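Local atomic coordinates of polyphosphate kinase (Porphyromonas gingivalis, PDB entry 2O8R), a protein that probably catalyses the reversible transfer of the terminal phosphate of ATP onto a growing long-chain polyphosphate. Residues Pro334-Gly339 with Leu361-Ile366; Leu325-Leu330 with Lys343-His348; Val166-Lys171 with Ser178-Asn183; Met270-Met275 with Ser297-Asn302. The protein carries 3 engineered substitutions. All coordinates share one frame; numbering follows the deposited sequence.

Interaction 1: residues Pro334-Gly339 with Leu361-Ile366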
loop_
_atom_site.group_PDB
_atom_site.type_symbol
_atom_site.label_atom_id
_atom_site.label_comp_id
_atom_site.label_asym_id
_atom_site.label_seq_id
_atom_site.Cartn_x
_atom_site.Cartn_y
_atom_site.Cartn_z
ATOM N N PRO A 334 -1.835 0.934 -38.343
ATOM C CA PRO A 334 -0.854 2.017 -38.176
ATOM C C PRO A 334 -0.837 2.615 -36.776
ATOM O O PRO A 334 0.202 3.084 -36.317
ATOM C CB PRO A 334 -1.319 3.068 -39.180
ATOM C CG PRO A 334 -2.747 2.759 -39.429
ATOM C CD PRO A 334 -2.856 1.277 -39.349
ATOM N N SER A 335 -1.990 2.607 -36.117
ATOM C CA SER A 335 -2.098 2.963 -34.711
ATOM C C SER A 335 -3.359 2.306 -34.195
ATOM O O SER A 335 -4.258 1.987 -34.982
ATOM C CB SER A 335 -2.193 4.474 -34.531
ATOM O OG SER A 335 -3.470 4.948 -34.921
ATOM N N LEU A 336 -3.422 2.118 -32.879
ATOM C CA LEU A 336 -4.541 1.434 -32.246
ATOM C C LEU A 336 -5.865 2.116 -32.532
ATOM O O LEU A 336 -6.842 1.446 -32.868
ATOM C CB LEU A 336 -4.316 1.264 -30.746
ATOM C CG LEU A 336 -3.281 0.184 -30.420
ATOM C CD1 LEU A 336 -2.906 0.270 -28.969
ATOM C CD2 LEU A 336 -3.777 -1.233 -30.785
HETATM N N MSE A 337 -5.888 3.443 -32.453
HETATM C CA MSE A 337 -7.120 4.180 -32.740
HETATM C C MSE A 337 -7.555 4.017 -34.183
HETATM O O MSE A 337 -8.750 4.015 -34.480
HETATM C CB MSE A 337 -6.950 5.654 -32.445
HETATM C CG MSE A 337 -6.539 5.925 -31.046
HETATM SE SE MSE A 337 -6.246 7.807 -30.897
HETATM C CE MSE A 337 -8.065 8.345 -30.457
ATOM N N GLU A 338 -6.581 3.882 -35.076
ATOM C CA GLU A 338 -6.881 3.623 -36.465
ATOM C C GLU A 338 -7.564 2.277 -36.583
ATOM O O GLU A 338 -8.580 2.165 -37.254
ATOM C CB GLU A 338 -5.620 3.692 -37.325
ATOM C CG GLU A 338 -5.352 5.067 -37.919
ATOM C CD GLU A 338 -6.096 5.301 -39.231
ATOM O OE1 GLU A 338 -7.351 5.287 -39.245
ATOM O OE2 GLU A 338 -5.419 5.495 -40.264
ATOM N N GLY A 339 -7.028 1.272 -35.896
ATOM C CA GLY A 339 -7.616 -0.070 -35.874
ATOM C C GLY A 339 -9.084 -0.098 -35.486
ATOM O O GLY A 339 -9.889 -0.718 -36.182
ATOM N N LEU A 361 -5.541 4.726 -24.366
ATOM C CA LEU A 361 -5.536 5.967 -23.605
ATOM C C LEU A 361 -4.272 6.777 -23.853
ATOM O O LEU A 361 -4.340 7.995 -23.992
ATOM C CB LEU A 361 -5.722 5.701 -22.114
ATOM C CG LEU A 361 -7.168 5.384 -21.726
ATOM C CD1 LEU A 361 -7.243 4.991 -20.268
ATOM C CD2 LEU A 361 -8.083 6.563 -22.018
HETATM N N MSE A 362 -3.132 6.101 -23.943
HETATM C CA MSE A 362 -1.861 6.782 -24.190
HETATM C C MSE A 362 -1.765 7.342 -25.601
HETATM O O MSE A 362 -1.242 8.439 -25.792
HETATM C CB MSE A 362 -0.684 5.860 -23.916
HETATM C CG MSE A 362 -0.422 5.620 -22.450
HETATM SE SE MSE A 362 1.093 4.419 -22.200
HETATM C CE MSE A 362 0.266 2.685 -22.414
ATOM N N GLU A 363 -2.265 6.596 -26.584
ATOM C CA GLU A 363 -2.344 7.123 -27.947
ATOM C C GLU A 363 -3.126 8.408 -27.910
ATOM O O GLU A 363 -2.617 9.450 -28.319
ATOM C CB GLU A 363 -2.989 6.124 -28.922
ATOM C CG GLU A 363 -1.974 5.151 -29.483
ATOM C CD GLU A 363 -2.469 4.312 -30.644
ATOM O OE1 GLU A 363 -3.571 4.572 -31.184
ATOM O OE2 GLU A 363 -1.734 3.371 -31.016
ATOM N N ALA A 364 -4.343 8.325 -27.369
ATOM C CA ALA A 364 -5.255 9.465 -27.251
ATOM C C ALA A 364 -4.639 10.656 -26.530
ATOM O O ALA A 364 -4.991 11.802 -26.813
ATOM C CB ALA A 364 -6.539 9.044 -26.550
ATOM N N ALA A 365 -3.723 10.380 -25.606
ATOM C CA ALA A 365 -3.115 11.430 -24.802
ATOM C C ALA A 365 -2.355 12.416 -25.681
ATOM O O ALA A 365 -2.564 13.623 -25.589
ATOM C CB ALA A 365 -2.201 10.835 -23.748
ATOM N N ILE A 366 -1.507 11.892 -26.559
ATOM C CA ILE A 366 -0.659 12.742 -27.391
ATOM C C ILE A 366 -1.201 12.986 -28.807
ATOM O O ILE A 366 -0.486 13.512 -29.662
ATOM C CB ILE A 366 0.793 12.211 -27.457
ATOM C CG1 ILE A 366 0.828 10.785 -27.998
ATOM C CG2 ILE A 366 1.454 12.290 -26.083
ATOM C CD1 ILE A 366 2.170 10.404 -28.599
#
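The carboxylate of Glu-363 takes hold of two successive backbone N-H groups, those of Leu-336 and Met-337, at the start of helix 336-342. Leu-336 N donates to Glu-363 OE2 at 2.8 Å with an N-H...O angle of 162°, meeting the syn lone pair of that oxygen. Met-337 N reaches Glu-363 OE1 at 2.9 Å, again on the syn side but 19° out of the carboxylate plane. Two bonds to two oxygens fix the rotation of the flat group. Glu-363 reaches the helix end because its CG lies anti to the carbonyl carbon and the chain beyond runs extended (chi2 -169°). The CB of Leu-336 packs against the same carboxylate, incidental to the backbone bond, while the selenomethionine side chain of Met-337 runs past Glu-363 in the opposite direction. Met-337 CE ends 4.3 Å from Ala-364 CB.

In the next shell, Ser-335 sits at the N-cap and Ser-335 OG accepts from Glu-338 N at 3.3 Å. Ser-335 and Glu-363 between them take the N-H groups of residues 336-338. The negative charge of Glu-363 would probably be favoured by the helix dipole. Farther in, Met-337 and Ala-364 both rest on Val-370 and Ile-445 of strands 370-377 and 442-447. An acidic side chain from one helix binding the N-terminal turn of another thus joins two helices that pack on the sheet of C-terminal domain 1, a member of the PLD clan.

Interaction 2: residues Leu325-Leu330 with Lys343-His348; sequences LLSKHL and KDYLIH
Leu-330 lies over one face of the Tyr-345 ring, and this is the close-packed half of the contact. Leu-330 CG is 3.6 Å from the Tyr-345 ring centroid and only 14° off the normal, a CH-pi contact, while Leu-330 CD2 lies over the CZ and CE2 side of the ring, 3.7 Å from Tyr-345 CZ. Ser-327 OG adds a third point, 3.6 Å from Tyr-345 CE1, yet its polar bond is made within its own segment: as N-cap of helix 328-331 it accepts from Leu-330 N at 3.1 Å. Ser-327 therefore both touches the ring and caps the turn that carries Leu-330. All three residues are buried.

Toward solvent the packing gives way to longer, more polar side chains. His-329, an exposed residue, has its CB at the edge of the tyrosine ring and its CD2 3.4 Å from Tyr-345 OH. Lys-343, bent at chi3 (57°), crosses the His-329 side chain at about a right angle; Lys-343 CE stands 4.0 Å from the His-329 ring centroid, 29° off the normal, and NZ lies over the same ring. Behind the contact Tyr-345 bonds through its backbone to Met-480, and Tyr-356 packs on Leu-330. A serine-capped helix thus lies against strand 345-349, which pairs antiparallel with strand 474-481 in the mixed sheet of the PLD-like C-terminal domain 1.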
loop_
_atom_site.group_PDB
_atom_site.type_symbol
_atom_site.label_atom_id
_atom_site.label_comp_id
_atom_site.label_asym_id
_atom_site.label_seq_id
_atom_site.Cartn_x
_atom_site.Cartn_y
_atom_site.Cartn_z
ATOM N N LEU A 325 -2.617 -13.515 -24.997
ATOM C CA LEU A 325 -2.657 -13.254 -26.421
ATOM C C LEU A 325 -2.776 -11.792 -26.793
ATOM O O LEU A 325 -3.261 -10.977 -26.019
ATOM C CB LEU A 325 -3.869 -13.963 -27.025
ATOM C CG LEU A 325 -3.951 -15.458 -26.751
ATOM C CD1 LEU A 325 -5.325 -15.986 -27.106
ATOM C CD2 LEU A 325 -2.849 -16.194 -27.481
ATOM N N LEU A 326 -2.351 -11.478 -28.013
ATOM C CA LEU A 326 -2.625 -10.179 -28.593
ATOM C C LEU A 326 -3.548 -10.380 -29.775
ATOM O O LEU A 326 -3.757 -11.507 -30.230
ATOM C CB LEU A 326 -1.332 -9.517 -29.062
ATOM C CG LEU A 326 -0.176 -9.529 -28.067
ATOM C CD1 LEU A 326 1.053 -8.885 -28.678
ATOM C CD2 LEU A 326 -0.582 -8.792 -26.796
ATOM N N SER A 327 -4.110 -9.281 -30.255
ATOM C CA SER A 327 -4.796 -9.272 -31.530
ATOM C C SER A 327 -3.771 -8.858 -32.590
ATOM O O SER A 327 -3.285 -7.721 -32.564
ATOM C CB SER A 327 -5.956 -8.285 -31.471
ATOM O OG SER A 327 -6.352 -7.840 -32.756
ATOM N N LYS A 328 -3.436 -9.782 -33.499
ATOM C CA LYS A 328 -2.497 -9.511 -34.603
ATOM C C LYS A 328 -3.007 -8.362 -35.463
ATOM O O LYS A 328 -2.252 -7.453 -35.808
ATOM C CB LYS A 328 -2.264 -10.744 -35.497
ATOM C CG LYS A 328 -2.092 -12.094 -34.789
ATOM C CD LYS A 328 -0.855 -12.165 -33.891
ATOM C CE LYS A 328 0.259 -12.998 -34.512
ATOM N NZ LYS A 328 0.172 -14.436 -34.135
ATOM N N HIS A 329 -4.299 -8.413 -35.776
ATOM C CA HIS A 329 -4.976 -7.414 -36.589
ATOM C C HIS A 329 -4.779 -6.016 -36.032
ATOM O O HIS A 329 -4.249 -5.133 -36.718
ATOM C CB HIS A 329 -6.458 -7.727 -36.633
ATOM C CG HIS A 329 -7.062 -7.556 -37.983
ATOM N ND1 HIS A 329 -7.237 -8.609 -38.855
ATOM C CD2 HIS A 329 -7.521 -6.453 -38.623
ATOM C CE1 HIS A 329 -7.788 -8.163 -39.970
ATOM N NE2 HIS A 329 -7.969 -6.858 -39.855
ATOM N N LEU A 330 -5.195 -5.825 -34.782
ATOM C CA LEU A 330 -4.934 -4.577 -34.063
ATOM C C LEU A 330 -3.465 -4.181 -34.104
ATOM O O LEU A 330 -3.140 -3.024 -34.377
ATOM C CB LEU A 330 -5.358 -4.692 -32.605
ATOM C CG LEU A 330 -6.606 -3.955 -32.155
ATOM C CD1 LEU A 330 -6.505 -3.764 -30.677
ATOM C CD2 LEU A 330 -6.722 -2.614 -32.840
ATOM N N LYS A 343 -12.548 -1.138 -37.515
ATOM C CA LYS A 343 -13.267 -2.343 -37.109
ATOM C C LYS A 343 -13.520 -2.414 -35.598
ATOM O O LYS A 343 -12.808 -1.803 -34.810
ATOM C CB LYS A 343 -12.465 -3.567 -37.553
ATOM C CG LYS A 343 -13.163 -4.897 -37.342
ATOM C CD LYS A 343 -12.417 -6.056 -38.003
ATOM C CE LYS A 343 -10.982 -6.177 -37.506
ATOM N NZ LYS A 343 -10.429 -7.545 -37.703
ATOM N N ASP A 344 -14.543 -3.165 -35.209
ATOM C CA ASP A 344 -14.807 -3.468 -33.815
ATOM C C ASP A 344 -13.891 -4.556 -33.327
ATOM O O ASP A 344 -13.507 -5.444 -34.079
ATOM C CB ASP A 344 -16.237 -3.959 -33.625
ATOM C CG ASP A 344 -17.252 -2.868 -33.786
ATOM O OD1 ASP A 344 -16.843 -1.688 -33.892
ATOM O OD2 ASP A 344 -18.457 -3.199 -33.807
ATOM N N TYR A 345 -13.558 -4.492 -32.046
ATOM C CA TYR A 345 -12.759 -5.524 -31.424
ATOM C C TYR A 345 -13.415 -6.039 -30.122
ATOM O O TYR A 345 -14.114 -5.314 -29.412
ATOM C CB TYR A 345 -11.313 -5.034 -31.221
ATOM C CG TYR A 345 -10.526 -4.892 -32.513
ATOM C CD1 TYR A 345 -9.664 -5.905 -32.956
ATOM C CD2 TYR A 345 -10.644 -3.745 -33.294
ATOM C CE1 TYR A 345 -8.950 -5.775 -34.156
ATOM C CE2 TYR A 345 -9.940 -3.606 -34.481
ATOM C CZ TYR A 345 -9.093 -4.612 -34.905
ATOM O OH TYR A 345 -8.412 -4.434 -36.093
ATOM N N LEU A 346 -13.199 -7.310 -29.842
ATOM C CA LEU A 346 -13.672 -7.924 -28.625
ATOM C C LEU A 346 -12.440 -8.417 -27.903
ATOM O O LEU A 346 -11.646 -9.166 -28.463
ATOM C CB LEU A 346 -14.539 -9.117 -28.986
ATOM C CG LEU A 346 -15.785 -9.455 -28.200
ATOM C CD1 LEU A 346 -16.662 -8.217 -27.967
ATOM C CD2 LEU A 346 -16.510 -10.499 -29.010
ATOM N N ILE A 347 -12.256 -7.989 -26.666
ATOM C CA ILE A 347 -11.118 -8.463 -25.894
ATOM C C ILE A 347 -11.603 -9.252 -24.695
ATOM O O ILE A 347 -12.372 -8.757 -23.871
ATOM C CB ILE A 347 -10.239 -7.309 -25.427
ATOM C CG1 ILE A 347 -9.695 -6.521 -26.629
ATOM C CG2 ILE A 347 -9.144 -7.814 -24.497
ATOM C CD1 ILE A 347 -8.933 -7.350 -27.651
ATOM N N HIS A 348 -11.153 -10.492 -24.619
ATOM C CA HIS A 348 -11.545 -11.393 -23.560
ATOM C C HIS A 348 -10.376 -11.574 -22.623
ATOM O O HIS A 348 -9.395 -12.253 -22.944
ATOM C CB HIS A 348 -11.957 -12.740 -24.148
ATOM C CG HIS A 348 -12.994 -12.634 -25.220
ATOM N ND1 HIS A 348 -14.321 -12.379 -24.947
ATOM C CD2 HIS A 348 -12.900 -12.749 -26.566
ATOM C CE1 HIS A 348 -14.998 -12.337 -26.079
ATOM N NE2 HIS A 348 -14.160 -12.559 -27.075
#

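Interaction 3: residues Val166-Lys171 with Ser178-Asn183; sequences VRLKEK and SYALLN
Val-166 N and Ala-180 O, 2.7 Å apart with an N-H...O angle of 171°, form one of the two shortest bonds here. The pair is reciprocal, since Ala-180 N returns a bond to Val-166 O at 2.8 Å, in the carbonyl plane. Two residues along, Leu-168 and Ser-178 repeat the exchange. Ser-178 N meets Leu-168 O at 2.7 Å in that carbonyl's plane, whereas Leu-168 N approaches Ser-178 O from well above the carbonyl plane. Between these two hydrogen-bonded pairs lies the non-hydrogen-bonded pair Arg-167 and Tyr-179, the alternation of antiparallel pairing, here in the beta hairpin of strands 163-169 and 178-183 of the middle domain.

The side chains divide between the two faces of the sheet. On one, the aliphatic part of Arg-167 lies along Tyr-179, both pointing the same way. Arg-167 CG lies 3.5 Å from Tyr-179 CE1. The extended chi2 (164°) lays Arg-167 CD 3.5 Å from Tyr-179 OH, and the bend at chi3 then turns the guanidinium, whose plane is 51° from that of the ring. Arg-167 makes its cation-pi contact with Tyr-177. On the other face Val-166, Leu-168, Ser-178 and Ala-180 gather, with Phe-221 touching Leu-168 and Ala-180. There Leu-168 CD1 rests 3.9 Å from Ala-180 CB.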
loop_
_atom_site.group_PDB
_atom_site.type_symbol
_atom_site.label_atom_id
_atom_site.label_comp_id
_atom_site.label_asym_id
_atom_site.label_seq_id
_atom_site.Cartn_x
_atom_site.Cartn_y
_atom_site.Cartn_z
ATOM N N VAL A 166 -5.825 -17.919 27.139
ATOM C CA VAL A 166 -5.029 -18.831 27.967
ATOM C C VAL A 166 -5.671 -19.013 29.339
ATOM O O VAL A 166 -6.070 -18.038 29.970
ATOM C CB VAL A 166 -3.607 -18.252 28.219
ATOM C CG1 VAL A 166 -2.791 -19.180 29.086
ATOM C CG2 VAL A 166 -2.883 -17.980 26.915
ATOM N N ARG A 167 -5.767 -20.259 29.794
ATOM C CA ARG A 167 -6.219 -20.571 31.151
ATOM C C ARG A 167 -5.019 -20.785 32.067
ATOM O O ARG A 167 -4.115 -21.555 31.743
ATOM C CB ARG A 167 -7.076 -21.830 31.142
ATOM C CG ARG A 167 -7.477 -22.315 32.509
ATOM C CD ARG A 167 -8.614 -23.308 32.411
ATOM N NE ARG A 167 -8.160 -24.636 32.029
ATOM C CZ ARG A 167 -8.976 -25.653 31.778
ATOM N NH1 ARG A 167 -10.291 -25.485 31.865
ATOM N NH2 ARG A 167 -8.478 -26.836 31.435
ATOM N N LEU A 168 -5.020 -20.118 33.216
ATOM C CA LEU A 168 -3.892 -20.190 34.143
ATOM C C LEU A 168 -4.254 -20.649 35.564
ATOM O O LEU A 168 -5.268 -20.221 36.124
ATOM C CB LEU A 168 -3.213 -18.827 34.212
ATOM C CG LEU A 168 -2.746 -18.258 32.879
ATOM C CD1 LEU A 168 -2.681 -16.738 32.944
ATOM C CD2 LEU A 168 -1.401 -18.853 32.480
ATOM N N LYS A 169 -3.411 -21.511 36.139
ATOM C CA LYS A 169 -3.489 -21.859 37.559
ATOM C C LYS A 169 -2.178 -21.468 38.223
ATOM O O LYS A 169 -1.107 -21.767 37.703
ATOM C CB LYS A 169 -3.758 -23.344 37.743
ATOM C CG LYS A 169 -4.338 -23.698 39.096
ATOM C CD LYS A 169 -4.116 -25.169 39.391
ATOM C CE LYS A 169 -3.958 -25.417 40.875
ATOM N NZ LYS A 169 -3.101 -26.611 41.153
ATOM N N GLU A 170 -2.271 -20.812 39.377
ATOM C CA GLU A 170 -1.154 -20.056 39.950
ATOM C C GLU A 170 -0.184 -20.879 40.808
ATOM O O GLU A 170 0.329 -21.902 40.364
ATOM C CB GLU A 170 -1.717 -18.894 40.758
ATOM C CG GLU A 170 -0.892 -17.632 40.713
ATOM C CD GLU A 170 -1.623 -16.471 41.340
ATOM O OE1 GLU A 170 -0.951 -15.502 41.750
ATOM O OE2 GLU A 170 -2.871 -16.535 41.428
ATOM N N LYS A 171 0.083 -20.411 42.026
ATOM C CA LYS A 171 0.913 -21.138 42.987
ATOM C C LYS A 171 0.049 -22.055 43.847
ATOM O O LYS A 171 0.387 -23.222 44.060
ATOM C CB LYS A 171 1.689 -20.161 43.883
ATOM C CG LYS A 171 2.272 -20.781 45.162
ATOM C CD LYS A 171 3.387 -21.779 44.860
ATOM C CE LYS A 171 3.517 -22.820 45.955
ATOM N NZ LYS A 171 4.315 -23.984 45.483
ATOM N N SER A 178 -7.377 -18.592 36.548
ATOM C CA SER A 178 -7.175 -17.289 35.941
ATOM C C SER A 178 -7.309 -17.404 34.421
ATOM O O SER A 178 -7.200 -18.495 33.854
ATOM C CB SER A 178 -5.796 -16.754 36.302
ATOM O OG SER A 178 -5.875 -15.917 37.439
ATOM N N TYR A 179 -7.551 -16.283 33.755
ATOM C CA TYR A 179 -7.644 -16.291 32.303
ATOM C C TYR A 179 -6.928 -15.114 31.693
ATOM O O TYR A 179 -6.932 -14.023 32.249
ATOM C CB TYR A 179 -9.094 -16.335 31.853
ATOM C CG TYR A 179 -9.726 -17.641 32.200
ATOM C CD1 TYR A 179 -9.465 -18.771 31.442
ATOM C CD2 TYR A 179 -10.551 -17.765 33.308
ATOM C CE1 TYR A 179 -10.026 -19.980 31.752
ATOM C CE2 TYR A 179 -11.117 -18.978 33.634
ATOM C CZ TYR A 179 -10.847 -20.086 32.851
ATOM O OH TYR A 179 -11.401 -21.311 33.154
ATOM N N ALA A 180 -6.290 -15.349 30.551
ATOM C CA ALA A 180 -5.546 -14.295 29.882
ATOM C C ALA A 180 -5.778 -14.276 28.379
ATOM O O ALA A 180 -6.135 -15.287 27.753
ATOM C CB ALA A 180 -4.089 -14.402 30.190
ATOM N N LEU A 181 -5.581 -13.100 27.808
ATOM C CA LEU A 181 -5.767 -12.915 26.395
ATOM C C LEU A 181 -4.450 -12.459 25.852
ATOM O O LEU A 181 -3.873 -11.507 26.383
ATOM C CB LEU A 181 -6.805 -11.823 26.159
ATOM C CG LEU A 181 -7.316 -11.581 24.743
ATOM C CD1 LEU A 181 -8.189 -12.728 24.283
ATOM C CD2 LEU A 181 -8.109 -10.305 24.724
ATOM N N LEU A 182 -3.953 -13.121 24.810
ATOM C CA LEU A 182 -2.877 -12.484 24.043
ATOM C C LEU A 182 -3.012 -12.451 22.513
ATOM O O LEU A 182 -3.820 -13.173 21.907
ATOM C CB LEU A 182 -1.473 -12.889 24.517
ATOM C CG LEU A 182 -1.105 -14.338 24.747
ATOM C CD1 LEU A 182 -0.765 -14.987 23.435
ATOM C CD2 LEU A 182 0.079 -14.377 25.669
ATOM N N ASN A 183 -2.218 -11.561 21.923
ATOM C CA ASN A 183 -2.303 -11.239 20.514
ATOM C C ASN A 183 -1.392 -12.122 19.708
ATOM O O ASN A 183 -0.324 -12.510 20.173
ATOM C CB ASN A 183 -1.917 -9.774 20.292
ATOM C CG ASN A 183 -0.657 -9.379 21.041
ATOM O OD1 ASN A 183 -0.422 -9.811 22.169
ATOM N ND2 ASN A 183 0.161 -8.557 20.416
#

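Interaction 4: residues Met270-Met275 with Ser297-Asn302; sequences MYDGRM and SGNYVN
With CG anti to the backbone N (chi1 -178°) and every later torsion extended, the selenomethionine side chain of Met-270 runs straight across to Ser-297, and its CE goes on to Val-301 CG1 at 3.9 Å. Met-270 CG lies 3.4 Å from Ser-297 OG. The backbones beside it form a parallel beta bridge between Asp-272 and Ser-297, where strand 268-272 meets strand 294-297, the outermost strand of a six-stranded mixed sheet within this chain. Ser-297 makes both bonds of the bridge: its N donates to Tyr-271 O at 2.7 Å with an N-H...O angle of 175°, and its O accepts from Gly-273 N at 2.7 Å. The strand of Met-270 then leaves the sheet through a type I turn from Asp-272 to Met-275, closed by Met-275 N to Asp-272 O at 2.9 Å. A sulfate ion, probably from the crystallisation liquor, sits near the Met-270 side chain.

Past the bridge, the Asp-272 CA-H points at Gly-298 O, 3.4 Å from CA. Asp-272 OD1 receives two weak bonds, from Arg-274 N within the turn and from the amide of Asn-299, itself packed on Tyr-103 of helix 83-112. Asn-299 ND2 lies 3.4 Å from Asp-272 OD1, with amide and carboxylate planes 69° apart.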
loop_
_atom_site.group_PDB
_atom_site.type_symbol
_atom_site.label_atom_id
_atom_site.label_comp_id
_atom_site.label_asym_id
_atom_site.label_seq_id
_atom_site.Cartn_x
_atom_site.Cartn_y
_atom_site.Cartn_z
HETATM N N MSE A 270 -15.927 -17.195 16.954
HETATM C CA MSE A 270 -15.512 -18.527 16.563
HETATM C C MSE A 270 -14.336 -18.957 17.424
HETATM O O MSE A 270 -13.447 -18.155 17.709
HETATM C CB MSE A 270 -15.126 -18.483 15.090
HETATM C CG MSE A 270 -14.707 -19.783 14.451
HETATM SE SE MSE A 270 -13.985 -19.279 12.723
HETATM C CE MSE A 270 -13.185 -20.960 12.124
ATOM N N TYR A 271 -14.331 -20.215 17.849
ATOM C CA TYR A 271 -13.288 -20.690 18.754
ATOM C C TYR A 271 -13.018 -22.170 18.584
ATOM O O TYR A 271 -13.888 -22.921 18.144
ATOM C CB TYR A 271 -13.653 -20.399 20.213
ATOM C CG TYR A 271 -14.936 -21.052 20.666
ATOM C CD1 TYR A 271 -14.921 -22.291 21.295
ATOM C CD2 TYR A 271 -16.166 -20.429 20.469
ATOM C CE1 TYR A 271 -16.089 -22.896 21.713
ATOM C CE2 TYR A 271 -17.346 -21.027 20.877
ATOM C CZ TYR A 271 -17.302 -22.262 21.499
ATOM O OH TYR A 271 -18.469 -22.865 21.913
ATOM N N ASP A 272 -11.804 -22.568 18.951
ATOM C CA ASP A 272 -11.364 -23.951 18.916
ATOM C C ASP A 272 -12.223 -24.794 19.856
ATOM O O ASP A 272 -12.242 -24.576 21.063
ATOM C CB ASP A 272 -9.869 -24.004 19.272
ATOM C CG ASP A 272 -9.451 -25.299 19.939
ATOM O OD1 ASP A 272 -9.818 -26.396 19.460
ATOM O OD2 ASP A 272 -8.719 -25.205 20.945
ATOM N N GLY A 273 -12.928 -25.760 19.272
ATOM C CA GLY A 273 -13.956 -26.549 19.956
ATOM C C GLY A 273 -13.587 -27.287 21.233
ATOM O O GLY A 273 -14.469 -27.672 22.001
ATOM N N ARG A 274 -12.289 -27.480 21.468
ATOM C CA ARG A 274 -11.807 -28.073 22.713
ATOM C C ARG A 274 -12.054 -27.146 23.904
ATOM O O ARG A 274 -11.837 -27.545 25.045
ATOM C CB ARG A 274 -10.305 -28.380 22.628
ATOM C CG ARG A 274 -9.907 -29.429 21.609
ATOM C CD ARG A 274 -8.409 -29.379 21.301
ATOM N NE ARG A 274 -7.623 -30.311 22.113
ATOM C CZ ARG A 274 -7.259 -31.534 21.723
ATOM N NH1 ARG A 274 -7.610 -31.990 20.525
ATOM N NH2 ARG A 274 -6.537 -32.304 22.534
HETATM N N MSE A 275 -12.499 -25.918 23.637
HETATM C CA MSE A 275 -12.651 -24.902 24.671
HETATM C C MSE A 275 -13.871 -25.178 25.525
HETATM O O MSE A 275 -14.973 -25.318 24.992
HETATM C CB MSE A 275 -12.793 -23.524 24.043
HETATM C CG MSE A 275 -12.175 -22.416 24.855
HETATM SE SE MSE A 275 -12.711 -20.645 24.257
HETATM C CE MSE A 275 -11.177 -19.608 24.772
ATOM N N SER A 297 -15.345 -24.419 16.399
ATOM C CA SER A 297 -14.775 -24.950 15.178
ATOM C C SER A 297 -13.446 -25.642 15.444
ATOM O O SER A 297 -13.140 -26.012 16.579
ATOM C CB SER A 297 -14.589 -23.841 14.150
ATOM O OG SER A 297 -13.549 -22.984 14.556
ATOM N N GLY A 298 -12.661 -25.802 14.383
ATOM C CA GLY A 298 -11.416 -26.548 14.435
ATOM C C GLY A 298 -10.295 -25.837 15.154
ATOM O O GLY A 298 -10.491 -24.796 15.785
ATOM N N ASN A 299 -9.106 -26.405 15.042
ATOM C CA ASN A 299 -7.984 -26.001 15.876
ATOM C C ASN A 299 -7.208 -24.772 15.391
ATOM O O ASN A 299 -6.467 -24.160 16.168
ATOM C CB ASN A 299 -7.043 -27.182 16.044
ATOM C CG ASN A 299 -6.211 -27.068 17.266
ATOM O OD1 ASN A 299 -5.056 -26.660 17.197
ATOM N ND2 ASN A 299 -6.790 -27.412 18.413
ATOM N N TYR A 300 -7.369 -24.429 14.109
ATOM C CA TYR A 300 -6.792 -23.205 13.535
ATOM C C TYR A 300 -7.880 -22.345 12.909
ATOM O O TYR A 300 -8.701 -22.849 12.145
ATOM C CB TYR A 300 -5.719 -23.526 12.492
ATOM C CG TYR A 300 -4.587 -24.335 13.051
ATOM C CD1 TYR A 300 -3.539 -23.720 13.727
ATOM C CD2 TYR A 300 -4.573 -25.723 12.926
ATOM C CE1 TYR A 300 -2.491 -24.472 14.261
ATOM C CE2 TYR A 300 -3.540 -26.479 13.454
ATOM C CZ TYR A 300 -2.499 -25.848 14.115
ATOM O OH TYR A 300 -1.473 -26.599 14.633
ATOM N N VAL A 301 -7.884 -21.055 13.245
ATOM C CA VAL A 301 -8.887 -20.130 12.725
ATOM C C VAL A 301 -8.286 -19.059 11.812
ATOM O O VAL A 301 -7.064 -18.915 11.707
ATOM C CB VAL A 301 -9.701 -19.448 13.856
ATOM C CG1 VAL A 301 -10.384 -20.492 14.736
ATOM C CG2 VAL A 301 -8.830 -18.525 14.687
ATOM N N ASN A 302 -9.164 -18.307 11.162
ATOM C CA ASN A 302 -8.767 -17.265 10.221
ATOM C C ASN A 302 -7.941 -17.827 9.077
ATOM O O ASN A 302 -6.921 -17.261 8.689
ATOM C CB ASN A 302 -7.999 -16.161 10.928
ATOM C CG ASN A 302 -8.338 -14.807 10.399
ATOM O OD1 ASN A 302 -9.361 -14.226 10.771
ATOM N ND2 ASN A 302 -7.479 -14.275 9.536
#

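In the fold
From the N terminus, interaction 3 comes first and closes the short loop of a hairpin, 166-171 onto 178-183. Interaction 4 follows in series and closes a longer excursion containing helix 277-283 and most of strand 294-297. The two share one mixed sheet of the middle domain, with centres 18 Å apart and nearest atoms about 6 Å apart. Interaction 2 opens at 325-330 and closes at 343-348; interaction 1 opens between them at 334-339 and closes at 361-366, so the two cross. They touch directly, Leu-336 CD2 lying 3.7 Å from Leu-330 CD1, and tie consecutive helices to strand 345-349 and helix 355-365. Interactions 1 and 3, centres 66 Å apart, both touch the second subunit.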